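Local coordinates for SusD superfamily protein (Bacteroides vulgatus ATCC 8482, PDB 3JQ0), which is a SusD-family protein of the Bacteroides outer membrane, probably involved in binding nutrients such as glycans, at residues Gly47-Gln52 / Gly294-Gln299; Lys321-Lys326 / Gly336-Lys341; Phe15-His20 / Arg177-Ala182. All blocks are in the same frame, centred on the assembly; numbering follows the deposited sequence. Where two conformers were deposited one is given.

Contact 1 (Gly47-Gln52 / Gly294-Gln299); sequences GGEASQ and GLTQLQ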
loop_
_atom_site.group_PDB
_atom_site.type_symbol
_atom_site.label_atom_id
_atom_site.label_comp_id
_atom_site.label_asym_id
_atom_site.label_seq_id
_atom_site.Cartn_x
_atom_site.Cartn_y
_atom_site.Cartn_z
ATOM N N GLY A 47 -8.713 -12.816 -19.014
ATOM C CA GLY A 47 -9.840 -12.461 -19.847
ATOM C C GLY A 47 -9.483 -11.973 -21.228
ATOM O O GLY A 47 -10.392 -11.572 -21.971
ATOM N N GLY A 48 -8.195 -11.923 -21.558
ATOM C CA GLY A 48 -7.770 -11.580 -22.915
ATOM C C GLY A 48 -7.441 -10.131 -23.173
ATOM O O GLY A 48 -7.065 -9.778 -24.268
ATOM N N GLU A 49 -7.592 -9.282 -22.154
ATOM C CA GLU A 49 -7.290 -7.864 -22.322
ATOM C C GLU A 49 -5.843 -7.640 -22.712
ATOM O O GLU A 49 -4.942 -8.232 -22.145
ATOM C CB GLU A 49 -7.529 -7.090 -21.031
ATOM C CG GLU A 49 -8.957 -7.035 -20.495
ATOM C CD GLU A 49 -9.341 -8.121 -19.544
ATOM O OE1 GLU A 49 -8.875 -9.244 -19.673
ATOM O OE2 GLU A 49 -10.156 -7.779 -18.638
ATOM N N ALA A 50 -5.619 -6.657 -23.577
ATOM C CA ALA A 50 -4.306 -6.081 -23.756
ATOM C C ALA A 50 -3.928 -5.380 -22.447
ATOM O O ALA A 50 -4.728 -4.657 -21.873
ATOM C CB ALA A 50 -4.315 -5.093 -24.920
ATOM N N SER A 51 -2.671 -5.532 -21.995
ATOM C CA SER A 51 -2.225 -4.870 -20.776
ATOM C C SER A 51 -1.777 -3.435 -20.997
ATOM O O SER A 51 -1.673 -2.690 -20.031
ATOM C CB SER A 51 -1.178 -5.693 -20.050
ATOM O OG SER A 51 -0.156 -6.146 -20.930
ATOM N N GLN A 52 -1.598 -3.015 -22.248
ATOM C CA GLN A 52 -1.447 -1.611 -22.584
ATOM C C GLN A 52 -0.371 -0.912 -21.804
ATOM O O GLN A 52 -0.557 0.207 -21.333
ATOM C CB GLN A 52 -2.765 -0.876 -22.486
ATOM C CG GLN A 52 -3.874 -1.449 -23.378
ATOM C CD GLN A 52 -3.702 -1.166 -24.830
ATOM O OE1 GLN A 52 -2.579 -0.923 -25.305
ATOM N NE2 GLN A 52 -4.812 -1.215 -25.582
ATOM N N GLY A 294 -15.302 -4.781 -14.801
ATOM C CA GLY A 294 -14.167 -3.919 -14.921
ATOM C C GLY A 294 -13.298 -4.358 -16.063
ATOM O O GLY A 294 -13.720 -5.084 -16.964
ATOM N N LEU A 295 -12.056 -3.915 -16.038
ATOM C CA LEU A 295 -11.043 -4.281 -17.001
ATOM C C LEU A 295 -9.783 -4.690 -16.243
ATOM O O LEU A 295 -9.407 -4.018 -15.285
ATOM C CB LEU A 295 -10.781 -3.084 -17.903
ATOM C CG LEU A 295 -9.972 -3.216 -19.163
ATOM C CD1 LEU A 295 -10.810 -3.853 -20.233
ATOM C CD2 LEU A 295 -9.541 -1.791 -19.680
ATOM N N THR A 296 -9.151 -5.795 -16.647
ATOM C CA THR A 296 -7.935 -6.264 -16.018
ATOM C C THR A 296 -6.750 -6.044 -16.935
ATOM O O THR A 296 -6.679 -6.637 -18.034
ATOM C CB THR A 296 -8.042 -7.760 -15.658
ATOM O OG1 THR A 296 -9.169 -7.929 -14.810
ATOM C CG2 THR A 296 -6.810 -8.299 -14.988
ATOM N N GLN A 297 -5.819 -5.187 -16.492
ATOM C CA GLN A 297 -4.528 -5.022 -17.182
ATOM C C GLN A 297 -3.301 -5.467 -16.385
ATOM O O GLN A 297 -2.238 -5.613 -16.954
ATOM C CB GLN A 297 -4.350 -3.546 -17.626
ATOM C CG GLN A 297 -5.343 -3.113 -18.668
ATOM C CD GLN A 297 -5.136 -1.733 -19.171
ATOM O OE1 GLN A 297 -4.387 -0.949 -18.571
ATOM N NE2 GLN A 297 -5.830 -1.390 -20.264
ATOM N N LEU A 298 -3.488 -5.735 -15.077
ATOM C CA LEU A 298 -2.487 -6.310 -14.201
ATOM C C LEU A 298 -3.087 -7.601 -13.665
ATOM O O LEU A 298 -4.161 -7.554 -13.050
ATOM C CB LEU A 298 -2.143 -5.369 -13.037
ATOM C CG LEU A 298 -1.160 -4.224 -13.312
ATOM C CD1 LEU A 298 -1.130 -3.265 -12.122
ATOM C CD2 LEU A 298 0.254 -4.780 -13.673
ATOM N N GLN A 299 -2.452 -8.737 -13.959
ATOM C CA GLN A 299 -2.985 -10.067 -13.656
ATOM C C GLN A 299 -2.097 -10.762 -12.646
ATOM O O GLN A 299 -0.930 -11.083 -12.932
ATOM C CB GLN A 299 -3.041 -10.854 -14.971
ATOM C CG GLN A 299 -3.415 -12.313 -14.796
ATOM C CD GLN A 299 -4.789 -12.531 -14.241
ATOM O OE1 GLN A 299 -5.782 -12.137 -14.887
ATOM N NE2 GLN A 299 -4.888 -13.187 -13.087
HETATM O O HOH W 1 -7.113 -3.377 -22.155
HETATM O O HOH W 2 -2.722 1.007 -19.524
#
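E49 and T296 make the direct polar link between two irregular loops of this SusD-family protein, one running on from strand 41-43 and the other leading into strand 299-300. The two short strands pair antiparallel, and the loop contact extends their association past the sheet without further strand bridges; the backbones come nearest at S51 and Q297, whose CA atoms are 4.3 Å apart.

The single direct hydrogen bond across the segments runs from T296 N to E49 OE2, 3.0 Å long and nearly straight at the hydrogen. The amide comes from above the carboxylate, 55° out of its plane. A bend at chi2 (91°) curls the glutamate over the T296 peptide and carries OE2 to the amide. Beside this bond T296 O, buried by the contact, has no hydrogen-bond partner in the model and faces the methylene carbons of E49, with E49 CB 3.1 Å away. The hydroxyl of S51 turns to E55 rather than to the facing loop.

One contact is carbon to carbon: E49 CG slides past L295 CD1 at 3.7 Å, the two side chains running in opposite directions. Otherwise carbons rest on polar atoms, S51 CB on Q297 O and Q297 CG on A50 O. Q52 CG lies against Q297 NE2, with the two amide planes turned 59° from each other.

Water completes the polar contacts, and both bridges use the side-chain amide of Q297, whose chain is extended beyond CG. One water takes the amide N-H and gives its own hydrogen to A50 O. The second donates twice, to Q52 O at 2.9 Å and to Q297 OE1 at 2.7 Å.

Contact 2 (Lys321-Lys326 / Gly336-Lys341); sequences KAVYKK and GPITYK
K321 and I338 form a hydrogen-bonded antiparallel pair in the beta hairpin of strands 320-326 and 332-339. K321 N reaches I338 O at 3.0 Å, and I338 N returns to K321 O at 2.8 Å. Two residues along, V323 and G336 form the next such pair, with V323 N to G336 O at 2.8 Å and the reverse bond from G336 N to V323 O at 3.1 Å. Between them A322 faces P337 in a non-hydrogen-bonded pair; the proline, lacking an N-H, occupies a position where none is needed, and its CA makes a CH···O contact to K321 O.

On the face carrying K321, V323 and I338, the two branched side chains meet at about a right angle, V323 CG1 4.2 Å from I338 CG2. K321 CB sits over the ring of Y340 in a CH-pi contact, 3.7 Å from the centroid and 10° off its normal. With CG anti to the backbone N (chi1 -177°), the lysine then runs alongside the ring in the same direction, and its CD comes 3.6 Å from Y340 OH.

Y340 OH is hydrogen-bonded to D289 OD1, and in the conformer given K321 NZ makes a salt bridge to D289 OD2. M272 packs on I338 from helix 269-275. An alanine at Y340 would remove the ring beneath K321 CB and is likely to leave D289 without its phenol partner and the lysine chain freer to swing. With a hydroxyl on one oxygen and, in this conformer, an ammonium on the other, the D289 carboxylate is probably stabilised in its charged form, tying the hairpin to the loop that bears it.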
loop_
_atom_site.group_PDB
_atom_site.type_symbol
_atom_site.label_atom_id
_atom_site.label_comp_id
_atom_site.label_asym_id
_atom_site.label_seq_id
_atom_site.Cartn_x
_atom_site.Cartn_y
_atom_site.Cartn_z
ATOM N N LYS A 321 -10.099 -14.794 -5.836
ATOM C CA LYS A 321 -11.051 -15.858 -6.176
ATOM C C LYS A 321 -10.539 -16.603 -7.390
ATOM O O LYS A 321 -10.150 -16.001 -8.389
ATOM C CB LYS A 321 -12.480 -15.363 -6.405
ATOM C CG LYS A 321 -13.453 -16.525 -6.681
ATOM C CD LYS A 321 -14.927 -16.136 -6.557
ATOM C CE LYS A 321 -15.885 -17.343 -6.515
ATOM N NZ LYS A 321 -17.025 -17.086 -5.586
ATOM N N ALA A 322 -10.576 -17.926 -7.309
ATOM C CA ALA A 322 -10.240 -18.771 -8.452
ATOM C C ALA A 322 -11.451 -18.879 -9.362
ATOM O O ALA A 322 -12.546 -19.258 -8.918
ATOM C CB ALA A 322 -9.808 -20.168 -7.953
ATOM N N VAL A 323 -11.225 -18.659 -10.644
ATOM C CA VAL A 323 -12.206 -18.984 -11.660
ATOM C C VAL A 323 -11.690 -20.140 -12.524
ATOM O O VAL A 323 -10.489 -20.364 -12.661
ATOM C CB VAL A 323 -12.616 -17.756 -12.506
ATOM C CG1 VAL A 323 -13.226 -16.658 -11.620
ATOM C CG2 VAL A 323 -11.484 -17.188 -13.361
ATOM N N TYR A 324 -12.655 -20.876 -13.018
ATOM C CA TYR A 324 -12.485 -22.113 -13.740
ATOM C C TYR A 324 -13.189 -21.981 -15.076
ATOM O O TYR A 324 -13.956 -21.046 -15.349
ATOM C CB TYR A 324 -13.064 -23.306 -12.915
ATOM C CG TYR A 324 -12.397 -23.492 -11.588
ATOM C CD1 TYR A 324 -12.661 -22.633 -10.519
ATOM C CD2 TYR A 324 -11.496 -24.531 -11.389
ATOM C CE1 TYR A 324 -12.029 -22.782 -9.309
ATOM C CE2 TYR A 324 -10.858 -24.682 -10.169
ATOM C CZ TYR A 324 -11.090 -23.789 -9.145
ATOM O OH TYR A 324 -10.452 -23.929 -7.914
ATOM N N LYS A 325 -12.960 -22.957 -15.954
ATOM C CA LYS A 325 -13.826 -23.136 -17.118
ATOM C C LYS A 325 -14.182 -24.618 -17.221
ATOM O O LYS A 325 -13.357 -25.521 -16.921
ATOM C CB LYS A 325 -13.187 -22.595 -18.407
ATOM C CG LYS A 325 -13.157 -21.065 -18.482
ATOM C CD LYS A 325 -12.231 -20.512 -19.562
ATOM C CE LYS A 325 -12.643 -20.816 -20.956
ATOM N NZ LYS A 325 -11.540 -20.349 -21.928
ATOM N N LYS A 326 -15.406 -24.866 -17.650
ATOM C CA LYS A 326 -15.883 -26.224 -17.880
ATOM C C LYS A 326 -15.960 -26.418 -19.381
ATOM O O LYS A 326 -16.715 -25.705 -20.070
ATOM C CB LYS A 326 -17.252 -26.408 -17.259
ATOM C CG LYS A 326 -17.762 -27.872 -17.434
ATOM C CD LYS A 326 -18.946 -28.147 -16.547
ATOM C CE LYS A 326 -20.111 -27.372 -16.928
ATOM N NZ LYS A 326 -21.291 -27.681 -16.028
ATOM N N GLY A 336 -7.763 -19.157 -13.677
ATOM C CA GLY A 336 -6.908 -18.170 -13.073
ATOM C C GLY A 336 -7.597 -17.479 -11.927
ATOM O O GLY A 336 -8.775 -17.717 -11.644
ATOM N N PRO A 337 -6.880 -16.532 -11.308
ATOM C CA PRO A 337 -7.428 -15.786 -10.162
ATOM C C PRO A 337 -7.963 -14.436 -10.589
ATOM O O PRO A 337 -7.458 -13.822 -11.561
ATOM C CB PRO A 337 -6.196 -15.635 -9.259
ATOM C CG PRO A 337 -5.093 -15.443 -10.242
ATOM C CD PRO A 337 -5.421 -16.281 -11.446
ATOM N N ILE A 338 -8.945 -13.944 -9.839
ATOM C CA ILE A 338 -9.429 -12.570 -9.942
ATOM C C ILE A 338 -9.175 -11.856 -8.610
ATOM O O ILE A 338 -9.200 -12.440 -7.522
ATOM C CB ILE A 338 -10.909 -12.450 -10.373
ATOM C CG1 ILE A 338 -11.827 -13.101 -9.350
ATOM C CG2 ILE A 338 -11.114 -13.035 -11.754
ATOM C CD1 ILE A 338 -13.337 -12.768 -9.534
ATOM N N THR A 339 -8.881 -10.569 -8.750
ATOM C CA THR A 339 -8.699 -9.660 -7.618
ATOM C C THR A 339 -9.970 -9.579 -6.799
ATOM O O THR A 339 -11.030 -9.288 -7.334
ATOM C CB THR A 339 -8.368 -8.270 -8.157
ATOM O OG1 THR A 339 -7.295 -8.347 -9.076
ATOM C CG2 THR A 339 -8.077 -7.294 -7.032
ATOM N N TYR A 340 -9.878 -9.808 -5.482
ATOM C CA TYR A 340 -11.110 -10.022 -4.703
ATOM C C TYR A 340 -11.153 -9.251 -3.380
ATOM O O TYR A 340 -12.197 -9.233 -2.768
ATOM C CB TYR A 340 -11.300 -11.536 -4.455
ATOM C CG TYR A 340 -12.738 -12.019 -4.465
ATOM C CD1 TYR A 340 -13.535 -11.880 -5.586
ATOM C CD2 TYR A 340 -13.233 -12.717 -3.374
ATOM C CE1 TYR A 340 -14.825 -12.383 -5.589
ATOM C CE2 TYR A 340 -14.511 -13.239 -3.395
ATOM C CZ TYR A 340 -15.283 -13.072 -4.501
ATOM O OH TYR A 340 -16.577 -13.615 -4.522
ATOM N N LYS A 341 -10.078 -8.574 -2.976
ATOM C CA LYS A 341 -10.062 -7.984 -1.638
ATOM C C LYS A 341 -11.096 -6.898 -1.420
ATOM O O LYS A 341 -11.675 -6.783 -0.369
ATOM C CB LYS A 341 -8.667 -7.416 -1.355
ATOM C CG LYS A 341 -8.569 -6.665 -0.019
ATOM C CD LYS A 341 -7.118 -6.292 0.318
ATOM C CE LYS A 341 -6.359 -7.453 0.967
ATOM N NZ LYS A 341 -4.917 -7.111 1.199
#

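Contact 3 (Phe15-His20 / Arg177-Ala182); sequences FNTGLH and RHFWSA. With GOL (glycerol), chain D.
With CG anti to the carbonyl carbon in both (chi1 -74° and -83°), the side chains of H20 and F179 cross at a slant, and F179 CD2 is set over one face of the imidazole. This carbon lies above the centre of the H20 ring and 3.4 Å from H20 CE1. The ring centroids are 4.2 Å apart and the planes 33° from each other, an oblique aromatic pair. At the phenyl edge, near its plane, stand N16 ND2 and T17 OG1, the former 3.7 Å from F179 CD2; T17 OG1 is hydrogen-bonded to T13 O, one turn back in the same helix.

Both imidazole nitrogens are engaged, which fixes the rotation of the ring. H20 ND1 donates to N16 O at 2.9 Å, one turn back in its own helix, with that oxygen almost in the ring plane. The same carbonyl accepts the helical bond from H20 N, and the two donors approach from opposite faces of its plane. H20 NE2, the acceptor, takes the N-H of W180 in a nearly straight bond of 2.9 Å, so the histidine has its proton on ND1 and links helix to loop backbone.

A glycerol, probably from the crystallisation liquor, spans the same two segments: its O1 bonds H178 O at 2.7 Å, while its O2 makes a weak bond to H20 O.

The contact joins helix 9-25 to the loop entering helix 182-199, where S181 is the N-cap. Helix 97-122 flanks it, giving E106 as partner of N16 ND2 and M110 against H20, while W180 packs edge-to-face on F245 of strand 243-247.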
loop_
_atom_site.group_PDB
_atom_site.type_symbol
_atom_site.label_atom_id
_atom_site.label_comp_id
_atom_site.label_asym_id
_atom_site.label_seq_id
_atom_site.Cartn_x
_atom_site.Cartn_y
_atom_site.Cartn_z
ATOM N N PHE A 15 -9.547 24.192 3.135
ATOM C CA PHE A 15 -8.242 23.980 2.488
ATOM C C PHE A 15 -7.627 22.635 2.923
ATOM O O PHE A 15 -7.110 21.894 2.090
ATOM C CB PHE A 15 -7.284 25.148 2.776
ATOM C CG PHE A 15 -6.164 25.260 1.792
ATOM C CD1 PHE A 15 -4.976 24.575 1.949
ATOM C CD2 PHE A 15 -6.330 26.022 0.649
ATOM C CE1 PHE A 15 -3.986 24.677 1.057
ATOM C CE2 PHE A 15 -5.324 26.161 -0.250
ATOM C CZ PHE A 15 -4.124 25.481 -0.040
ATOM N N ASN A 16 -7.741 22.337 4.208
ATOM C CA ASN A 16 -7.260 21.063 4.725
ATOM C C ASN A 16 -7.984 19.884 4.071
ATOM O O ASN A 16 -7.395 18.851 3.714
ATOM C CB ASN A 16 -7.422 21.006 6.251
ATOM C CG ASN A 16 -6.766 19.798 6.856
ATOM O OD1 ASN A 16 -5.599 19.481 6.539
ATOM N ND2 ASN A 16 -7.477 19.132 7.770
ATOM N N THR A 17 -9.303 20.039 3.912
ATOM C CA THR A 17 -10.102 19.027 3.272
ATOM C C THR A 17 -9.609 18.849 1.817
ATOM O O THR A 17 -9.471 17.723 1.316
ATOM C CB THR A 17 -11.603 19.394 3.362
ATOM O OG1 THR A 17 -11.935 19.446 4.746
ATOM C CG2 THR A 17 -12.477 18.377 2.648
ATOM N N GLY A 18 -9.317 19.969 1.152
ATOM C CA GLY A 18 -8.782 19.922 -0.183
ATOM C C GLY A 18 -7.426 19.222 -0.275
ATOM O O GLY A 18 -7.177 18.483 -1.262
ATOM N N LEU A 19 -6.547 19.434 0.700
ATOM C CA LEU A 19 -5.242 18.735 0.710
ATOM C C LEU A 19 -5.472 17.234 0.747
ATOM O O LEU A 19 -4.814 16.452 0.048
ATOM C CB LEU A 19 -4.398 19.137 1.897
ATOM C CG LEU A 19 -3.936 20.581 1.890
ATOM C CD1 LEU A 19 -3.100 20.842 3.168
ATOM C CD2 LEU A 19 -3.163 20.937 0.638
ATOM N N HIS A 20 -6.367 16.802 1.609
ATOM C CA HIS A 20 -6.685 15.388 1.736
ATOM C C HIS A 20 -7.315 14.826 0.455
ATOM O O HIS A 20 -7.025 13.696 0.052
ATOM C CB HIS A 20 -7.519 15.126 2.990
ATOM C CG HIS A 20 -6.732 15.217 4.272
ATOM N ND1 HIS A 20 -6.390 16.407 4.895
ATOM C CD2 HIS A 20 -6.234 14.222 5.061
ATOM C CE1 HIS A 20 -5.738 16.099 6.014
ATOM N NE2 HIS A 20 -5.580 14.792 6.122
ATOM N N ARG A 177 -10.221 8.980 11.076
ATOM C CA ARG A 177 -9.148 8.117 10.571
ATOM C C ARG A 177 -8.894 8.322 9.098
ATOM O O ARG A 177 -7.900 7.805 8.597
ATOM C CB ARG A 177 -9.484 6.658 10.863
ATOM C CG ARG A 177 -9.567 6.349 12.335
ATOM C CD ARG A 177 -10.367 5.058 12.618
ATOM N NE ARG A 177 -10.646 4.946 14.044
ATOM C CZ ARG A 177 -9.884 4.340 14.933
ATOM N NH1 ARG A 177 -8.828 3.639 14.581
ATOM N NH2 ARG A 177 -10.239 4.351 16.209
ATOM N N HIS A 178 -9.773 9.047 8.409
ATOM C CA HIS A 178 -9.523 9.373 7.014
ATOM C C HIS A 178 -8.806 10.709 6.832
ATOM O O HIS A 178 -8.582 11.124 5.712
ATOM C CB HIS A 178 -10.841 9.318 6.260
ATOM C CG HIS A 178 -11.825 10.321 6.760
ATOM N ND1 HIS A 178 -12.136 10.425 8.097
ATOM C CD2 HIS A 178 -12.529 11.267 6.119
ATOM C CE1 HIS A 178 -12.999 11.406 8.253
ATOM N NE2 HIS A 178 -13.269 11.908 7.067
ATOM N N PHE A 179 -8.407 11.339 7.943
ATOM C CA PHE A 179 -7.561 12.517 7.938
ATOM C C PHE A 179 -6.266 12.147 8.644
ATOM O O PHE A 179 -6.227 11.278 9.508
ATOM C CB PHE A 179 -8.243 13.726 8.622
ATOM C CG PHE A 179 -9.180 14.479 7.701
ATOM C CD1 PHE A 179 -10.340 13.902 7.184
ATOM C CD2 PHE A 179 -8.888 15.769 7.320
ATOM C CE1 PHE A 179 -11.171 14.627 6.335
ATOM C CE2 PHE A 179 -9.714 16.471 6.463
ATOM C CZ PHE A 179 -10.819 15.905 5.948
ATOM N N TRP A 180 -5.181 12.850 8.297
ATOM C CA TRP A 180 -3.901 12.578 8.900
ATOM C C TRP A 180 -3.950 12.838 10.412
ATOM O O TRP A 180 -4.691 13.692 10.880
ATOM C CB TRP A 180 -2.788 13.393 8.206
ATOM C CG TRP A 180 -1.399 12.884 8.457
ATOM C CD1 TRP A 180 -0.558 13.221 9.497
ATOM C CD2 TRP A 180 -0.700 11.925 7.659
ATOM N NE1 TRP A 180 0.623 12.543 9.355
ATOM C CE2 TRP A 180 0.575 11.730 8.265
ATOM C CE3 TRP A 180 -1.000 11.245 6.481
ATOM C CZ2 TRP A 180 1.515 10.851 7.766
ATOM C CZ3 TRP A 180 -0.052 10.356 5.966
ATOM C CH2 TRP A 180 1.194 10.182 6.605
ATOM N N SER A 181 -3.147 12.110 11.179
ATOM C CA SER A 181 -3.210 12.136 12.656
ATOM C C SER A 181 -1.826 11.830 13.216
ATOM O O SER A 181 -0.885 11.439 12.487
ATOM C CB SER A 181 -4.201 11.088 13.158
ATOM O OG SER A 181 -3.704 9.782 12.918
ATOM N N ALA A 182 -1.698 11.918 14.537
ATOM C CA ALA A 182 -0.435 11.638 15.191
ATOM C C ALA A 182 0.063 10.220 14.945
ATOM O O ALA A 182 1.267 9.998 14.757
ATOM C CB ALA A 182 -0.521 11.911 16.687
HETATM C C1 GOL D . -9.090 11.194 2.273
HETATM O O1 GOL D . -9.607 10.428 3.285
HETATM C C2 GOL D . -10.193 11.943 1.579
HETATM O O2 GOL D . -9.730 12.863 0.643
HETATM C C3 GOL D . -11.094 12.725 2.524
HETATM O O3 GOL D . -10.479 13.082 3.743
#

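From the N terminus, helix 9-25 supplies the first half of contact 3, and the chain opens contact 1 at 47-52 before contact 3 closes at 177-182. Contact 1 closes only at 294-299, so these two long loops cross, although their nearest atoms stay about 22 Å apart. Contact 2 then follows in series as a short hairpin closure, 321-326 with 336-341. It adjoins contact 1 through a probable hydrogen bond from Q299 NE2 to P337 O, whereas contact 3 lies across the chain's centre from it. Contact 3 joins helix 9-25 to the loop before helix 182-199, and contact 1 ties an early loop to the later region that carries the hairpin.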